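Local coordinates for E3 ubiquitin-protein ligase HERC2 (Homo sapiens, PDB 4L1M) that probably attaches ubiquitin to target proteins as a HECT-type E3 ligase, its first RCC1-like domain being a seven-bladed beta-propeller, at residues A[48-53]-A[82-87]; A[53-58]-A[65-70]; A[73-78]-A[86-91]; A[96-101]-A[110-115]; A[363-368]-A[375-380]. All blocks are in the same frame, centred on the assembly; numbering follows the deposited sequence. Where two conformers were deposited one is given.

Contact 1: A[48-53]-A[82-87]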
# COMPACT_ATOMS: atom_id res chain seq x y z
N GLU A 48 10.55 -20.65 2.79
CA GLU A 48 9.83 -21.59 3.65
C GLU A 48 9.69 -21.04 5.07
O GLU A 48 8.74 -21.37 5.78
CB GLU A 48 10.49 -22.97 3.68
CG GLU A 48 10.53 -23.70 2.34
CD GLU A 48 11.84 -23.51 1.60
OE1 GLU A 48 12.63 -22.63 2.00
OE2 GLU A 48 12.08 -24.26 0.62
N GLY A 49 10.64 -20.23 5.49
CA GLY A 49 10.59 -19.58 6.79
C GLY A 49 9.30 -18.80 7.00
O GLY A 49 8.72 -18.85 8.07
N LEU A 50 8.83 -18.13 5.95
CA LEU A 50 7.56 -17.40 5.97
C LEU A 50 6.33 -18.28 5.86
O LEU A 50 5.30 -17.99 6.45
CB LEU A 50 7.53 -16.40 4.82
CG LEU A 50 8.61 -15.33 4.84
CD1 LEU A 50 8.48 -14.44 3.62
CD2 LEU A 50 8.55 -14.50 6.12
N ALA A 51 6.42 -19.36 5.10
CA ALA A 51 5.30 -20.25 4.90
C ALA A 51 4.85 -20.88 6.22
O ALA A 51 3.65 -21.11 6.42
CB ALA A 51 5.66 -21.33 3.89
N ASN A 52 5.81 -21.18 7.11
CA ASN A 52 5.50 -21.76 8.44
C ASN A 52 4.51 -20.91 9.23
O ASN A 52 3.65 -21.43 9.94
CB ASN A 52 6.77 -21.92 9.27
CG ASN A 52 7.71 -22.99 8.73
OD1 ASN A 52 7.41 -23.69 7.76
ND2 ASN A 52 8.86 -23.15 9.38
N LEU A 53 4.60 -19.60 9.06
CA LEU A 53 3.72 -18.68 9.75
C LEU A 53 2.26 -18.75 9.28
O LEU A 53 1.35 -18.46 10.05
CB LEU A 53 4.21 -17.25 9.55
CG LEU A 53 5.67 -16.89 9.82
CD1 LEU A 53 5.79 -15.37 9.89
CD2 LEU A 53 6.22 -17.50 11.09
N ASP A 82 21.16 -11.40 7.18
CA ASP A 82 21.89 -12.55 6.63
C ASP A 82 21.05 -13.84 6.71
O ASP A 82 21.25 -14.78 5.92
CB ASP A 82 23.28 -12.73 7.32
CG ASP A 82 23.19 -12.78 8.86
OD1 ASP A 82 22.17 -12.34 9.43
OD2 ASP A 82 24.16 -13.26 9.50
N THR A 83 20.11 -13.86 7.64
CA THR A 83 19.33 -15.05 7.92
C THR A 83 17.86 -14.66 7.85
O THR A 83 17.46 -13.57 8.28
CB THR A 83 19.76 -15.68 9.28
OG1 THR A 83 18.99 -16.86 9.59
CG2 THR A 83 19.65 -14.71 10.43
N LEU A 84 17.08 -15.52 7.20
CA LEU A 84 15.61 -15.42 7.20
C LEU A 84 15.08 -16.05 8.46
O LEU A 84 15.29 -17.22 8.69
CB LEU A 84 15.06 -16.14 6.00
CG LEU A 84 13.54 -16.25 5.91
CD1 LEU A 84 12.85 -14.89 6.05
CD2 LEU A 84 13.15 -16.90 4.59
N ALA A 85 14.40 -15.27 9.31
CA ALA A 85 13.97 -15.71 10.65
C ALA A 85 13.06 -14.66 11.27
O ALA A 85 13.49 -13.86 12.11
CB ALA A 85 15.15 -16.00 11.55
N PRO A 86 11.79 -14.65 10.88
CA PRO A 86 10.95 -13.57 11.32
C PRO A 86 10.72 -13.60 12.80
O PRO A 86 10.47 -14.66 13.38
CB PRO A 86 9.64 -13.80 10.56
CG PRO A 86 9.96 -14.84 9.53
CD PRO A 86 11.04 -15.66 10.12
N GLN A 87 10.78 -12.43 13.40
CA GLN A 87 10.68 -12.32 14.84
C GLN A 87 9.32 -11.77 15.19
O GLN A 87 8.76 -10.93 14.49
CB GLN A 87 11.78 -11.42 15.39
CG GLN A 87 13.18 -11.92 15.11
CD GLN A 87 13.47 -13.23 15.81
OE1 GLN A 87 13.57 -13.28 17.04
NE2 GLN A 87 13.63 -14.29 15.02

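Contact 2: A[53-58]-A[65-70]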
# COMPACT_ATOMS: atom_id res chain seq x y z
N LEU A 53 4.60 -19.60 9.06
CA LEU A 53 3.72 -18.68 9.75
C LEU A 53 2.26 -18.75 9.28
O LEU A 53 1.35 -18.46 10.05
CB LEU A 53 4.21 -17.25 9.55
CG LEU A 53 5.67 -16.89 9.82
CD1 LEU A 53 5.79 -15.37 9.89
CD2 LEU A 53 6.22 -17.50 11.09
N GLY A 54 2.04 -19.14 8.02
CA GLY A 54 0.70 -19.03 7.44
C GLY A 54 0.41 -17.58 7.14
O GLY A 54 -0.29 -16.90 7.90
N VAL A 55 0.94 -17.11 6.02
CA VAL A 55 0.87 -15.69 5.65
C VAL A 55 -0.50 -15.30 5.09
O VAL A 55 -1.04 -16.01 4.22
CB VAL A 55 1.95 -15.35 4.64
CG1 VAL A 55 1.92 -13.88 4.29
CG2 VAL A 55 3.31 -15.71 5.19
N THR A 56 -1.08 -14.23 5.62
CA THR A 56 -2.34 -13.68 5.09
C THR A 56 -2.09 -12.30 4.49
O THR A 56 -2.81 -11.88 3.59
CB THR A 56 -3.47 -13.60 6.15
OG1 THR A 56 -3.14 -12.66 7.19
CG2 THR A 56 -3.72 -14.95 6.77
N GLN A 57 -1.08 -11.60 5.02
CA GLN A 57 -0.74 -10.27 4.59
C GLN A 57 0.74 -9.97 4.80
O GLN A 57 1.35 -10.49 5.72
CB GLN A 57 -1.54 -9.28 5.43
CG GLN A 57 -2.15 -8.11 4.71
CD GLN A 57 -3.19 -7.47 5.62
OE1 GLN A 57 -4.21 -8.11 5.99
NE2 GLN A 57 -2.92 -6.26 6.04
N ILE A 58 1.31 -9.13 3.94
CA ILE A 58 2.64 -8.62 4.11
C ILE A 58 2.65 -7.12 3.84
O ILE A 58 2.21 -6.68 2.79
CB ILE A 58 3.62 -9.29 3.12
CG1 ILE A 58 3.80 -10.75 3.47
CG2 ILE A 58 4.97 -8.55 3.13
CD1 ILE A 58 4.78 -11.50 2.61
N PHE A 65 9.95 -5.73 6.58
CA PHE A 65 8.55 -5.98 6.33
C PHE A 65 7.90 -6.68 7.49
O PHE A 65 8.57 -7.39 8.25
CB PHE A 65 8.31 -6.74 5.00
CG PHE A 65 8.96 -8.10 4.92
CD1 PHE A 65 10.30 -8.23 4.74
CD2 PHE A 65 8.19 -9.25 4.95
CE1 PHE A 65 10.89 -9.49 4.64
CE2 PHE A 65 8.77 -10.50 4.84
CZ PHE A 65 10.12 -10.62 4.68
N LEU A 66 6.60 -6.45 7.60
CA LEU A 66 5.77 -7.09 8.58
C LEU A 66 5.01 -8.20 7.90
O LEU A 66 4.61 -8.08 6.74
CB LEU A 66 4.76 -6.09 9.13
CG LEU A 66 5.27 -4.94 9.98
CD1 LEU A 66 4.09 -4.19 10.55
CD2 LEU A 66 6.17 -5.41 11.12
N ILE A 67 4.80 -9.29 8.64
CA ILE A 67 4.01 -10.41 8.15
C ILE A 67 2.90 -10.69 9.14
O ILE A 67 3.16 -10.81 10.33
CB ILE A 67 4.86 -11.68 8.03
CG1 ILE A 67 6.16 -11.41 7.27
CG2 ILE A 67 4.09 -12.77 7.35
CD1 ILE A 67 7.38 -11.23 8.16
N LEU A 68 1.66 -10.79 8.65
CA LEU A 68 0.53 -11.15 9.50
C LEU A 68 0.24 -12.63 9.30
O LEU A 68 0.11 -13.07 8.15
CB LEU A 68 -0.69 -10.34 9.11
CG LEU A 68 -1.98 -10.64 9.89
CD1 LEU A 68 -1.75 -10.32 11.36
CD2 LEU A 68 -3.17 -9.86 9.35
N SER A 69 0.11 -13.38 10.40
CA SER A 69 -0.14 -14.82 10.36
C SER A 69 -1.61 -15.14 10.49
O SER A 69 -2.38 -14.34 11.05
CB SER A 69 0.58 -15.55 11.49
OG SER A 69 1.51 -14.71 12.11
N ARG A 70 -2.00 -16.31 9.99
CA ARG A 70 -3.38 -16.81 10.08
C ARG A 70 -3.93 -16.67 11.52
O ARG A 70 -5.11 -16.32 11.70
CB ARG A 70 -3.45 -18.26 9.58
CG ARG A 70 -3.16 -19.35 10.58
CD ARG A 70 -1.71 -19.46 11.02
NE ARG A 70 -1.63 -20.41 12.14
CZ ARG A 70 -0.51 -20.72 12.80
NH1 ARG A 70 0.66 -20.18 12.45
NH2 ARG A 70 -0.56 -21.60 13.82

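Contact 3: A[73-78]-A[86-91]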
# COMPACT_ATOMS: atom_id res chain seq x y z
N ARG A 73 -1.02 -13.13 14.68
CA ARG A 73 0.22 -12.58 15.18
C ARG A 73 0.98 -11.87 14.06
O ARG A 73 0.77 -12.14 12.89
CB ARG A 73 1.05 -13.67 15.81
CG ARG A 73 0.43 -14.20 17.09
CD ARG A 73 1.22 -15.36 17.64
NE ARG A 73 0.44 -16.18 18.57
CZ ARG A 73 0.83 -17.35 19.08
NH1 ARG A 73 2.02 -17.87 18.75
NH2 ARG A 73 0.03 -18.01 19.91
N VAL A 74 1.88 -10.98 14.45
CA VAL A 74 2.64 -10.16 13.54
C VAL A 74 4.16 -10.40 13.72
O VAL A 74 4.67 -10.40 14.85
CB VAL A 74 2.33 -8.69 13.79
CG1 VAL A 74 3.23 -7.79 12.94
CG2 VAL A 74 0.88 -8.39 13.48
N TYR A 75 4.86 -10.61 12.61
CA TYR A 75 6.28 -10.85 12.65
C TYR A 75 6.98 -9.82 11.84
O TYR A 75 6.39 -9.22 10.93
CB TYR A 75 6.59 -12.23 12.08
CG TYR A 75 6.02 -13.34 12.91
CD1 TYR A 75 4.67 -13.64 12.84
CD2 TYR A 75 6.80 -14.06 13.79
CE1 TYR A 75 4.12 -14.65 13.62
CE2 TYR A 75 6.26 -15.06 14.58
CZ TYR A 75 4.92 -15.35 14.48
OH TYR A 75 4.33 -16.35 15.22
N THR A 76 8.26 -9.62 12.14
CA THR A 76 9.05 -8.65 11.40
C THR A 76 10.34 -9.29 10.91
O THR A 76 10.94 -10.12 11.60
CB THR A 76 9.32 -7.37 12.24
OG1 THR A 76 10.01 -6.40 11.44
CG2 THR A 76 10.15 -7.66 13.51
N GLN A 77 10.77 -8.88 9.72
CA GLN A 77 11.99 -9.36 9.11
C GLN A 77 12.64 -8.21 8.32
O GLN A 77 11.95 -7.49 7.59
CB GLN A 77 11.66 -10.49 8.17
CG GLN A 77 12.81 -11.03 7.33
CD GLN A 77 13.81 -11.84 8.12
OE1 GLN A 77 13.45 -12.60 9.00
NE2 GLN A 77 15.07 -11.70 7.79
N ALA A 78 13.97 -8.09 8.40
CA ALA A 78 14.71 -7.11 7.57
C ALA A 78 15.02 -7.71 6.21
O ALA A 78 15.34 -8.89 6.11
CB ALA A 78 16.01 -6.68 8.26
N PRO A 86 11.79 -14.65 10.88
CA PRO A 86 10.95 -13.57 11.32
C PRO A 86 10.72 -13.60 12.80
O PRO A 86 10.47 -14.66 13.38
CB PRO A 86 9.64 -13.80 10.56
CG PRO A 86 9.96 -14.84 9.53
CD PRO A 86 11.04 -15.66 10.12
N GLN A 87 10.78 -12.43 13.40
CA GLN A 87 10.68 -12.32 14.84
C GLN A 87 9.32 -11.77 15.19
O GLN A 87 8.76 -10.93 14.49
CB GLN A 87 11.78 -11.42 15.39
CG GLN A 87 13.18 -11.92 15.11
CD GLN A 87 13.47 -13.23 15.81
OE1 GLN A 87 13.57 -13.28 17.04
NE2 GLN A 87 13.63 -14.29 15.02
N LEU A 88 8.81 -12.27 16.30
CA LEU A 88 7.51 -11.90 16.79
C LEU A 88 7.58 -10.45 17.23
O LEU A 88 8.50 -10.07 17.93
CB LEU A 88 7.15 -12.81 17.98
CG LEU A 88 5.72 -12.70 18.52
CD1 LEU A 88 4.71 -13.25 17.51
CD2 LEU A 88 5.59 -13.45 19.84
N VAL A 89 6.61 -9.65 16.80
CA VAL A 89 6.47 -8.30 17.31
C VAL A 89 5.80 -8.39 18.67
O VAL A 89 4.67 -8.76 18.78
CB VAL A 89 5.66 -7.42 16.34
CG1 VAL A 89 5.46 -6.02 16.93
CG2 VAL A 89 6.38 -7.33 14.99
N GLN A 90 6.54 -8.05 19.71
CA GLN A 90 6.03 -8.06 21.08
C GLN A 90 5.09 -6.87 21.32
O GLN A 90 5.24 -5.80 20.73
CB GLN A 90 7.22 -8.01 22.06
CG GLN A 90 8.08 -9.28 22.06
CD GLN A 90 7.36 -10.49 22.63
OE1 GLN A 90 6.27 -10.37 23.19
NE2 GLN A 90 7.96 -11.67 22.49
N GLY A 91 4.12 -7.05 22.21
CA GLY A 91 3.19 -5.98 22.54
C GLY A 91 1.86 -6.11 21.83
O GLY A 91 0.94 -5.34 22.10

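Contact 4: A[96-101]-A[110-115]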
# COMPACT_ATOMS: atom_id res chain seq x y z
N ASN A 96 -5.93 -10.04 18.63
CA ASN A 96 -6.01 -10.75 17.37
C ASN A 96 -5.95 -9.75 16.21
O ASN A 96 -6.94 -9.09 15.88
CB ASN A 96 -7.29 -11.59 17.34
CG ASN A 96 -7.59 -12.19 15.97
OD1 ASN A 96 -6.71 -12.38 15.13
ND2 ASN A 96 -8.86 -12.51 15.74
N ILE A 97 -4.78 -9.64 15.58
CA ILE A 97 -4.57 -8.65 14.52
C ILE A 97 -5.15 -9.13 13.21
O ILE A 97 -4.94 -10.27 12.81
CB ILE A 97 -3.08 -8.34 14.32
CG1 ILE A 97 -2.43 -7.88 15.63
CG2 ILE A 97 -2.89 -7.29 13.26
CD1 ILE A 97 -3.14 -6.72 16.30
N VAL A 98 -5.90 -8.27 12.54
CA VAL A 98 -6.49 -8.60 11.26
C VAL A 98 -5.99 -7.75 10.09
O VAL A 98 -6.27 -8.09 8.94
CB VAL A 98 -8.02 -8.49 11.29
CG1 VAL A 98 -8.60 -9.43 12.34
CG2 VAL A 98 -8.46 -7.04 11.53
N LYS A 99 -5.28 -6.66 10.38
CA LYS A 99 -4.65 -5.88 9.31
C LYS A 99 -3.37 -5.26 9.79
O LYS A 99 -3.21 -4.97 10.97
CB LYS A 99 -5.59 -4.79 8.76
CG LYS A 99 -6.72 -5.33 7.93
CD LYS A 99 -7.30 -4.31 6.99
CE LYS A 99 -8.62 -4.83 6.43
NZ LYS A 99 -9.29 -3.79 5.59
N ILE A 100 -2.45 -5.09 8.84
CA ILE A 100 -1.22 -4.38 9.07
C ILE A 100 -1.00 -3.40 7.94
O ILE A 100 -1.53 -3.53 6.87
CB ILE A 100 -0.02 -5.35 9.15
CG1 ILE A 100 -0.02 -6.32 7.96
CG2 ILE A 100 -0.03 -6.07 10.47
CD1 ILE A 100 1.15 -7.29 7.93
N ALA A 101 -0.17 -2.40 8.20
CA ALA A 101 0.16 -1.45 7.17
C ALA A 101 1.53 -0.85 7.42
O ALA A 101 2.02 -0.79 8.55
CB ALA A 101 -0.88 -0.35 7.13
N LEU A 110 1.41 0.40 11.27
CA LEU A 110 0.12 0.30 11.93
C LEU A 110 -0.38 -1.15 11.97
O LEU A 110 -0.12 -1.93 11.05
CB LEU A 110 -0.91 1.11 11.18
CG LEU A 110 -0.65 2.58 11.03
CD1 LEU A 110 -1.83 3.20 10.30
CD2 LEU A 110 -0.48 3.27 12.37
N ALA A 111 -1.12 -1.48 13.01
CA ALA A 111 -1.75 -2.75 13.12
C ALA A 111 -3.16 -2.58 13.65
O ALA A 111 -3.39 -1.76 14.53
CB ALA A 111 -0.95 -3.65 14.02
N LEU A 112 -4.10 -3.38 13.13
CA LEU A 112 -5.52 -3.26 13.47
C LEU A 112 -6.04 -4.57 14.05
O LEU A 112 -5.92 -5.61 13.43
CB LEU A 112 -6.33 -2.92 12.21
CG LEU A 112 -7.86 -2.90 12.37
CD1 LEU A 112 -8.29 -1.92 13.45
CD2 LEU A 112 -8.54 -2.51 11.08
N ALA A 113 -6.64 -4.48 15.23
CA ALA A 113 -7.21 -5.64 15.92
C ALA A 113 -8.65 -5.91 15.48
O ALA A 113 -9.36 -5.01 15.04
CB ALA A 113 -7.16 -5.42 17.43
N ALA A 114 -9.06 -7.16 15.62
CA ALA A 114 -10.42 -7.56 15.33
C ALA A 114 -11.42 -6.73 16.12
O ALA A 114 -12.47 -6.34 15.61
CB ALA A 114 -10.60 -9.04 15.67
N THR A 115 -11.08 -6.45 17.38
CA THR A 115 -11.93 -5.64 18.24
C THR A 115 -11.93 -4.14 17.90
O THR A 115 -12.68 -3.39 18.49
CB THR A 115 -11.56 -5.85 19.74
OG1 THR A 115 -10.14 -5.83 19.90
CG2 THR A 115 -12.09 -7.21 20.25

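Contact 5: A[363-368]-A[375-380]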
# COMPACT_ATOMS: atom_id res chain seq x y z
N LYS A 363 0.45 -21.83 -9.29
CA LYS A 363 0.61 -21.86 -7.81
C LYS A 363 -0.58 -21.30 -7.03
O LYS A 363 -0.54 -21.23 -5.81
CB LYS A 363 1.85 -21.06 -7.42
CG LYS A 363 3.16 -21.68 -7.85
CD LYS A 363 4.32 -20.76 -7.55
CE LYS A 363 5.64 -21.29 -8.07
NZ LYS A 363 6.16 -22.43 -7.28
N HIS A 364 -1.64 -20.90 -7.73
CA HIS A 364 -2.83 -20.34 -7.10
C HIS A 364 -2.43 -19.23 -6.14
O HIS A 364 -2.68 -19.32 -4.95
CB HIS A 364 -3.63 -21.44 -6.38
CG HIS A 364 -3.91 -22.64 -7.24
ND1 HIS A 364 -4.91 -22.66 -8.20
CD2 HIS A 364 -3.30 -23.85 -7.30
CE1 HIS A 364 -4.90 -23.84 -8.81
NE2 HIS A 364 -3.94 -24.58 -8.28
N ILE A 365 -1.78 -18.21 -6.67
CA ILE A 365 -1.41 -17.05 -5.87
C ILE A 365 -2.67 -16.28 -5.51
O ILE A 365 -3.55 -16.09 -6.35
CB ILE A 365 -0.49 -16.07 -6.62
CG1 ILE A 365 0.81 -16.76 -7.04
CG2 ILE A 365 -0.19 -14.82 -5.78
CD1 ILE A 365 1.59 -17.39 -5.92
N VAL A 366 -2.73 -15.82 -4.26
CA VAL A 366 -3.85 -15.02 -3.78
C VAL A 366 -3.42 -13.69 -3.22
O VAL A 366 -4.25 -12.81 -3.03
CB VAL A 366 -4.69 -15.78 -2.72
CG1 VAL A 366 -5.17 -17.11 -3.29
CG2 VAL A 366 -3.90 -16.02 -1.43
N GLY A 367 -2.13 -13.51 -2.96
CA GLY A 367 -1.65 -12.23 -2.42
C GLY A 367 -0.35 -11.79 -3.04
O GLY A 367 0.48 -12.62 -3.43
N ILE A 368 -0.19 -10.48 -3.14
CA ILE A 368 1.06 -9.89 -3.64
C ILE A 368 1.43 -8.70 -2.79
O ILE A 368 0.57 -8.09 -2.17
CB ILE A 368 0.92 -9.45 -5.10
CG1 ILE A 368 -0.39 -8.68 -5.30
CG2 ILE A 368 0.99 -10.67 -6.00
CD1 ILE A 368 -0.52 -8.01 -6.66
N SER A 375 9.70 -7.92 -4.08
CA SER A 375 8.36 -8.35 -4.45
C SER A 375 8.08 -9.69 -3.83
O SER A 375 8.96 -10.54 -3.76
CB SER A 375 8.22 -8.44 -5.98
OG SER A 375 8.86 -7.35 -6.64
N PHE A 376 6.86 -9.86 -3.36
CA PHE A 376 6.42 -11.12 -2.76
C PHE A 376 5.08 -11.55 -3.32
O PHE A 376 4.26 -10.72 -3.70
CB PHE A 376 6.28 -10.98 -1.26
CG PHE A 376 7.53 -10.57 -0.56
CD1 PHE A 376 8.41 -11.52 -0.08
CD2 PHE A 376 7.82 -9.22 -0.35
CE1 PHE A 376 9.57 -11.15 0.59
CE2 PHE A 376 8.97 -8.85 0.32
CZ PHE A 376 9.85 -9.81 0.79
N ALA A 377 4.87 -12.86 -3.39
CA ALA A 377 3.61 -13.42 -3.80
C ALA A 377 3.37 -14.68 -3.00
O ALA A 377 4.30 -15.48 -2.85
CB ALA A 377 3.63 -13.73 -5.30
N TRP A 378 2.14 -14.88 -2.51
CA TRP A 378 1.82 -16.09 -1.78
C TRP A 378 0.51 -16.76 -2.20
O TRP A 378 -0.46 -16.10 -2.57
CB TRP A 378 1.83 -15.84 -0.27
CG TRP A 378 0.85 -14.82 0.19
CD1 TRP A 378 -0.39 -15.04 0.71
CD2 TRP A 378 1.04 -13.39 0.21
NE1 TRP A 378 -1.00 -13.84 1.02
CE2 TRP A 378 -0.13 -12.81 0.73
CE3 TRP A 378 2.09 -12.55 -0.18
CZ2 TRP A 378 -0.29 -11.45 0.87
CZ3 TRP A 378 1.93 -11.19 -0.05
CH2 TRP A 378 0.74 -10.65 0.47
N SER A 379 0.51 -18.08 -2.08
CA SER A 379 -0.69 -18.87 -2.21
C SER A 379 -1.43 -18.85 -0.87
O SER A 379 -0.98 -18.22 0.07
CB SER A 379 -0.35 -20.32 -2.59
OG SER A 379 0.49 -20.90 -1.61
N SER A 380 -2.56 -19.53 -0.79
CA SER A 380 -3.36 -19.49 0.43
C SER A 380 -2.79 -20.40 1.51
O SER A 380 -2.23 -21.47 1.20
CB SER A 380 -4.79 -19.87 0.12
OG SER A 380 -5.46 -20.20 1.32
O HOH W 1 -3.88 -20.64 -3.00

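Contact 1: A[48-53]-A[82-87]
Leu50 sets CG anti to its own carbonyl carbon (chi1 -61°) and extends at chi2, which carries CD2 out to Pro86 and Leu84 of the loop 82-87. Leu50 CD2 comes closest to the pyrrolidine ring, 3.7 Å from Pro86 CG, the two side chains meeting at a slant. The same methyl lies 4.3 Å from Leu84 CD1. Leu84, with CG anti to the backbone N (chi1 174°), reaches the helix with its other branch as well, CD2 standing 4.3 Å from Gly49 N. Leu53 adds a third apolar group, its CD1 being 4.2 Å from Pro86 CB. The loop has polar bonds elsewhere: Gln87 NE2 donates to Ala85 O at 2.9 Å from above the carbonyl plane, and Gln77 of strand 74-78 accepts from Ala85 N and donates to Thr83 O. Between 48-53 and 82-87 there is no hydrogen bond. The short helix 48-51 and the loop leading into the outermost strand of the blade are joined by apolar side chains, Leu84 and Pro86 also lying against the backbone of Gly49, a contact near the surface that probably rests on shape fit and the burial of apolar groups, with no polar bond to set its direction.

Contact 2: A[53-58]-A[65-70]
Ile67 presents CG2, held anti to its backbone N (CG1 at chi1 -50°), to two side chains of 53-58: Leu53, which crosses it at about a right angle with CD1 4.0 Å away, and Val55, which meets it aslant with CG2 at 3.7 Å from Ile67 CG2. Further along this face Ile58 and Phe65 lie side by side, Ile58 CG2 being 3.8 Å from Phe65 CD2. Gln57 and Leu68 occupy the opposite face as a hydrogen-bonded pair, Leu68 N donating to Gln57 O. Leu68 O accepts from Thr56 N at 3.0 Å and weakly from Thr56 OG1. Between Val55 and Gln57 the antiparallel register slips by one residue, a beta bulge. Beyond it, Arg70 grips the turn out of the helix twice: N donates to Gly54 O at 2.8 Å, and NH1 to Leu53 O at 3.0 Å, the acceptor in the guanidinium plane but the donor well above the carbonyl plane. The hairpin forms the two inner strands of a propeller blade. Strand 74-78 continues the sheet beside 64-69, Leu50 of helix 48-51 covers Phe65 and Ile67, and on the other face Gln57 and Leu68 pack against strand 97-101 of the next blade.

Contact 3: A[73-78]-A[86-91]
Pro86 brings its CB to 3.8 Å from Tyr75 CB. Its nitrogen, which has no hydrogen, sits close to Gln77 OE1 without a bond, that oxygen's partner being Ala85 N. Gln87 pairs with Thr76 through both of its backbone groups, Gln87 N donating to Thr76 O at 2.9 Å and Gln87 O accepting from Thr76 N at 2.7 Å. This is the hydrogen-bonded pair of the antiparallel hairpin of strands 74-78 and 87-88, and it adds the latter as the outermost strand of a propeller blade. Leu88, paired with Tyr75 on the face that also carries the tyrosine ring, has CG anti to its backbone N (chi1 -172°), a setting that swings CD1 over the phenol. Leu88 CD1 stands 3.6 Å above the Tyr75 ring plane, offset toward the rim: a CH-pi contact, the line from this methyl to the ring centroid running 26° off the normal. The same methyl touches the aliphatic part of Arg73, 4.1 Å from its CB. With Val89 the chain leaves the strand, yet Val89 N still donates to Val74 O at 2.9 Å. Val89 and Val74 lie side by side, CG2 of Val89 being 3.8 Å from Val74 CG1, while Thr76 crosses Val89 at about a right angle. The other methyl of Val74, CG2, faces Ile97 and Ile100 of strand 97-101 in the adjoining blade.

Contact 4: A[96-101]-A[110-115]
Strands 97-101 and 110-113, joined through pairs from Ile97-Ala113 to Ala101-Leu110, run antiparallel at 155° with their axes 4.6 Å apart at closest approach. Ala101 and Leu110 exchange two backbone bonds, and Leu112 N donates to Lys99 O. One oxygen then serves two donors: Leu112 O accepts from Val98 N at 2.8 Å, nearly along the C=O axis, and from Lys99 N at 3.3 Å, in the carbonyl plane on a lone pair. Past this doubled position Ala114 N still donates to Asn96 O. Among the side chains, Ile97 lays CG2 at 4.2 Å from Ala111 CB. Ala111 has a second neighbour on that face in Ile100, whose CG2 touches the alanine methyl while CG1, set between the backbone N and the carbonyl carbon (chi1 49°), leads the rest of the chain away toward strands 55-60 and 64-69. On the other face Lys99 CB is 4.0 Å from Leu112 CB; the extended lysine carries NZ on to Val156 O. Ala101 CB and Leu110 CB pair farther along this face, which packs against strand 155-160. At the strand end Val98 CG1 meets Ala114 CB at 3.9 Å. Two residues, Val98 and Lys99, facing the single Leu112 make a classic beta bulge, here in the hairpin of the two inner strands of a four-stranded blade, with the preceding and following blades on its two faces as in RCC1-type beta-propellers.

Contact 5: A[363-368]-A[375-380]
Trp378 lays one face of its indole over the backbone of Gly367, with Gly367 CA 3.5 Å above the ring plane and offset toward the rim. The contact is CH-pi, 3.8 Å from Gly367 CA to the centroid of the six-membered ring; Ile368 N also lies over the same face. Placing CG between the backbone N and the carbonyl carbon (chi1 60°) turns the indole across to the partner strand, above a residue that has no side chain there. Backbone bonds fix the same pair: Trp378 N donates to Gly367 O, and Trp378 O accepts from both Val366 N at 2.8 Å and Gly367 N at 3.1 Å, a classic beta bulge. On the other face Ile365 CG2 and Ile368 CG2 both touch the methyl of Ala377, the former at 4.0 Å. Where the strands part, a water bridges them, donating to His364 O and accepting from Ser380 N. Strand 27-31, from the start of the chain, lies beside 374-379 and completes the sheet with 45-46. The indole touches Val27 in that strand and Ile58 in strand 55-60 of the adjoining blade, whereas Ile365 and Ile368 pack on strand 322-327 of the preceding one.

Contacts 1, 2 and 3 gather round one four-stranded blade, 55-60, 64-69, 74-78 and 87-88, with centres 9 to 11 Å apart: contact 2 joins its two inner strands, contact 3 its two outer ones, and contact 1 sets helix 48-51 against the loop entering the last strand. Contact 4 lies in the blade that follows along the chain, about 11 Å from contact 2 between centres. Contact 5 comes far later in sequence, yet its centre is about 12 Å from contact 2 on the other side, about 20 Å from contact 4. Its sheet combines C-terminal strands with strands 27-31 and 45-46, so the chain ends close the ring of seven blades.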